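PDB 5NTH: putative aminopeptidase from Leishmania major, which probably removes amino acids from the N-termini of peptides as a manganese-dependent M17 leucyl aminopeptidase, and is bound here to the inhibitor actinonin. Local coordinates for residues 149-152 with 153-157; 207-210 with 211-215. One frame throughout, in Å; residues are numbered along the deposited sequence.

Contact 1 (149-152 with 153-157); sequences TAVA and NAVAR
V151 and V155, one helical turn apart, lie side by side and point the same way on one face of helix 148-156. From V155 outward, CB sits 3.5 Å from V151 O, the carbonyl that also takes the V155 N-H at 3.1 Å. Of its two methyls, CG2 stands beside the backbone N and is turned back down the helix, meeting V151 O at 3.4 Å and V151 CG1 at 4.1 Å. CG1 is anti to that nitrogen (chi1 174°), and V155 as a whole packs on L181 and V183 of strand 181-185. V151 touches the same strand, at V183 and M185, so both valines lie against it, V151 also reaching M120 of helix 117-127. Round the helix, N153 N bonds T149 O at 2.9 Å and A156 N bonds A152 O at 3.0 Å. The polar partners of N153 ND2 lie outside the helix: D454 OD1 and S452 O. This is the helix of a beta-alpha-beta crossover between strands 137-142 and 181-185 in the N-terminal domain. Backbone bonds hold the turn itself, while the valines supply apolar contact to the sheet and the buried N153 ND2 finds its acceptors beyond the helix.

Contact 2 (207-210 with 211-215); sequences EAIC and TSVQL
T211 reaches back one turn to E207 and bonds its carbonyl twice. The backbone N arrives at E207 O at 2.8 Å, and OG1 comes in at 3.1 Å from the opposite face of the carbonyl plane. With chi1 at -68°, OG1 lies beside its own backbone N, which lets both donors reach one oxygen, a common habit of threonines within helices; OG1 in turn accepts from S30 N. E207 and T211, both partly exposed, form the more open side. The close-packed face is that of I209 and V213: V213 N bonds I209 O at 2.7 Å, and I209 CG2 and V213 CG2 come to 4.2 Å. A208 and S212 make a buried polar spot, where a water donates to A208 O at 2.9 Å and to S212 OG at 2.6 Å, while S212 OG also hydrogen-bonds C330 O. Helix 203-221 lies between helix 148-156 of the N-terminal domain and helix 323-341 of the catalytic domain. I209 and V213 pack against helices 148-156 and 528-536, while T211 and S212 each bring a hydroxyl to a backbone carbonyl, directly or through water, so E207 O and A208 O take a second donor besides their helical one.

Overall arrangement
Contacts 1 and 2 are short runs of two neighbouring helices, 148-156 and 203-221, with centres about 9 Å apart. The helices meet directly: A152 and A156 offer small side chains to C210, N153 packs on V213, and A156 O probably accepts a hydrogen bond from Q214 NE2 at 2.8 Å. Both contacts are largely buried and touch helix 528-536, yet their other neighbours differ. The 149-157 segment also lies on strand 181-185 and helix 117-127, with alanines and valines predominating; the 207-215 segment reaches helix 323-341, and includes partly exposed E207 and T211 together with a bridging water. Neither lies at the manganese or actinonin sites.

Contact 1 (149-152 with 153-157)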
loop_
_atom_site.group_PDB
_atom_site.type_symbol
_atom_site.label_atom_id
_atom_site.label_comp_id
_atom_site.label_asym_id
_atom_site.label_seq_id
_atom_site.Cartn_x
_atom_site.Cartn_y
_atom_site.Cartn_z
ATOM N N THR A 149 21.570 3.266 -41.976
ATOM C CA THR A 149 21.432 2.289 -40.877
ATOM C C THR A 149 20.233 2.620 -39.974
ATOM O O THR A 149 19.537 1.726 -39.540
ATOM C CB THR A 149 22.722 2.105 -40.058
ATOM O OG1 THR A 149 23.100 3.355 -39.504
ATOM C CG2 THR A 149 23.853 1.605 -40.935
ATOM N N ALA A 150 19.982 3.898 -39.728
ATOM C CA ALA A 150 18.810 4.338 -38.986
ATOM C C ALA A 150 17.496 3.989 -39.698
ATOM O O ALA A 150 16.531 3.531 -39.081
ATOM C CB ALA A 150 18.891 5.829 -38.735
ATOM N N VAL A 151 17.464 4.189 -41.002
ATOM C CA VAL A 151 16.360 3.725 -41.807
ATOM C C VAL A 151 16.256 2.200 -41.757
ATOM O O VAL A 151 15.180 1.676 -41.516
ATOM C CB VAL A 151 16.476 4.204 -43.273
ATOM C CG1 VAL A 151 15.306 3.691 -44.120
ATOM C CG2 VAL A 151 16.482 5.719 -43.329
ATOM N N ALA A 152 17.323 1.458 -41.980
ATOM C CA ALA A 152 17.143 0.013 -41.975
ATOM C C ALA A 152 16.545 -0.454 -40.631
ATOM O O ALA A 152 15.574 -1.243 -40.606
ATOM C CB ALA A 152 18.435 -0.700 -42.267
ATOM N N ASN A 153 17.118 0.067 -39.534
ATOM C CA ASN A 153 16.600 -0.147 -38.185
ATOM C C ASN A 153 15.143 0.310 -38.002
ATOM O O ASN A 153 14.328 -0.494 -37.596
ATOM C CB ASN A 153 17.509 0.545 -37.160
ATOM C CG ASN A 153 17.139 0.233 -35.689
ATOM O OD1 ASN A 153 16.486 -0.746 -35.390
ATOM N ND2 ASN A 153 17.591 1.073 -34.773
ATOM N N ALA A 154 14.840 1.574 -38.314
ATOM C CA ALA A 154 13.499 2.194 -38.118
ATOM C C ALA A 154 12.366 1.457 -38.807
ATOM O O ALA A 154 11.210 1.436 -38.326
ATOM C CB ALA A 154 13.501 3.631 -38.595
ATOM N N VAL A 155 12.695 0.864 -39.939
ATOM C CA VAL A 155 11.714 0.148 -40.697
ATOM C C VAL A 155 11.592 -1.258 -40.227
ATOM O O VAL A 155 10.488 -1.732 -40.033
ATOM C CB VAL A 155 12.077 0.131 -42.183
ATOM C CG1 VAL A 155 11.115 -0.758 -42.962
ATOM C CG2 VAL A 155 12.036 1.549 -42.740
ATOM N N ALA A 156 12.717 -1.938 -40.089
ATOM C CA ALA A 156 12.756 -3.342 -39.627
ATOM C C ALA A 156 11.970 -3.551 -38.351
ATOM O O ALA A 156 11.190 -4.492 -38.227
ATOM C CB ALA A 156 14.187 -3.780 -39.385
ATOM N N ARG A 157 12.166 -2.626 -37.417
ATOM C CA ARG A 157 11.628 -2.761 -36.077
ATOM C C ARG A 157 10.174 -2.376 -36.056
ATOM O O ARG A 157 9.530 -2.604 -35.032
ATOM C CB ARG A 157 12.404 -1.895 -35.067
ATOM C CG ARG A 157 12.088 -0.413 -35.160
ATOM C CD ARG A 157 12.846 0.396 -34.123
ATOM N NE ARG A 157 12.617 1.831 -34.317
ATOM C CZ ARG A 157 13.357 2.824 -33.814
ATOM N NH1 ARG A 157 14.404 2.556 -33.041
ATOM N NH2 ARG A 157 13.042 4.105 -34.078
#

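Contact 2 (207-210 with 211-215)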
loop_
_atom_site.group_PDB
_atom_site.type_symbol
_atom_site.label_atom_id
_atom_site.label_comp_id
_atom_site.label_asym_id
_atom_site.label_seq_id
_atom_site.Cartn_x
_atom_site.Cartn_y
_atom_site.Cartn_z
ATOM N N GLU A 207 20.474 -5.521 -44.938
ATOM C CA GLU A 207 19.726 -6.765 -44.757
ATOM C C GLU A 207 20.179 -7.548 -43.519
ATOM O O GLU A 207 19.356 -8.120 -42.777
ATOM C CB GLU A 207 19.822 -7.622 -46.022
ATOM C CG GLU A 207 18.946 -7.080 -47.149
ATOM C CD GLU A 207 19.366 -7.511 -48.556
ATOM O OE1 GLU A 207 20.561 -7.478 -48.914
ATOM O OE2 GLU A 207 18.472 -7.873 -49.336
ATOM N N ALA A 208 21.478 -7.591 -43.294
ATOM C CA ALA A 208 21.983 -8.253 -42.104
ATOM C C ALA A 208 21.497 -7.555 -40.823
ATOM O O ALA A 208 21.125 -8.243 -39.867
ATOM C CB ALA A 208 23.493 -8.320 -42.148
ATOM N N ILE A 209 21.480 -6.210 -40.827
ATOM C CA ILE A 209 20.882 -5.415 -39.727
ATOM C C ILE A 209 19.390 -5.723 -39.569
ATOM O O ILE A 209 18.936 -6.055 -38.472
ATOM C CB ILE A 209 21.126 -3.906 -39.910
ATOM C CG1 ILE A 209 22.566 -3.579 -39.543
ATOM C CG2 ILE A 209 20.261 -3.078 -39.002
ATOM C CD1 ILE A 209 23.024 -2.215 -40.054
ATOM N N CYS A 210 18.630 -5.629 -40.655
ATOM C CA CYS A 210 17.191 -5.904 -40.598
ATOM C C CYS A 210 16.939 -7.281 -40.017
ATOM O O CYS A 210 16.162 -7.403 -39.097
ATOM C CB CYS A 210 16.545 -5.793 -41.973
ATOM S SG CYS A 210 16.434 -4.089 -42.540
ATOM N N THR A 211 17.630 -8.298 -40.534
ATOM C CA THR A 211 17.501 -9.669 -40.025
ATOM C C THR A 211 17.825 -9.753 -38.538
ATOM O O THR A 211 17.088 -10.404 -37.787
ATOM C CB THR A 211 18.400 -10.645 -40.802
ATOM O OG1 THR A 211 17.916 -10.793 -42.136
ATOM C CG2 THR A 211 18.445 -12.030 -40.171
ATOM N N SER A 212 18.925 -9.115 -38.129
ATOM C CA SER A 212 19.316 -9.110 -36.733
ATOM C C SER A 212 18.365 -8.326 -35.827
ATOM O O SER A 212 18.112 -8.755 -34.714
ATOM C CB SER A 212 20.760 -8.600 -36.522
ATOM O OG SER A 212 21.701 -9.671 -36.559
ATOM N N VAL A 213 17.886 -7.168 -36.248
ATOM C CA VAL A 213 16.953 -6.423 -35.407
ATOM C C VAL A 213 15.696 -7.296 -35.184
ATOM O O VAL A 213 15.252 -7.522 -34.057
ATOM C CB VAL A 213 16.543 -5.093 -36.051
ATOM C CG1 VAL A 213 15.249 -4.565 -35.469
ATOM C CG2 VAL A 213 17.609 -4.047 -35.887
ATOM N N GLN A 214 15.139 -7.805 -36.266
ATOM C CA GLN A 214 13.972 -8.665 -36.164
ATOM C C GLN A 214 14.156 -10.015 -35.458
ATOM O O GLN A 214 13.218 -10.487 -34.815
ATOM C CB GLN A 214 13.378 -8.886 -37.537
ATOM C CG GLN A 214 12.563 -7.688 -37.941
ATOM C CD GLN A 214 11.968 -7.852 -39.292
ATOM O OE1 GLN A 214 12.204 -8.847 -39.939
ATOM N NE2 GLN A 214 11.201 -6.877 -39.729
ATOM N N LEU A 215 15.316 -10.648 -35.590
ATOM C CA LEU A 215 15.585 -11.837 -34.789
ATOM C C LEU A 215 15.551 -11.416 -33.314
ATOM O O LEU A 215 15.024 -12.105 -32.452
ATOM C CB LEU A 215 16.933 -12.453 -35.120
ATOM C CG LEU A 215 17.338 -13.606 -34.223
ATOM C CD1 LEU A 215 16.221 -14.611 -33.992
ATOM C CD2 LEU A 215 18.535 -14.319 -34.794
HETATM O O HOH W 1 22.021 -10.830 -38.911
#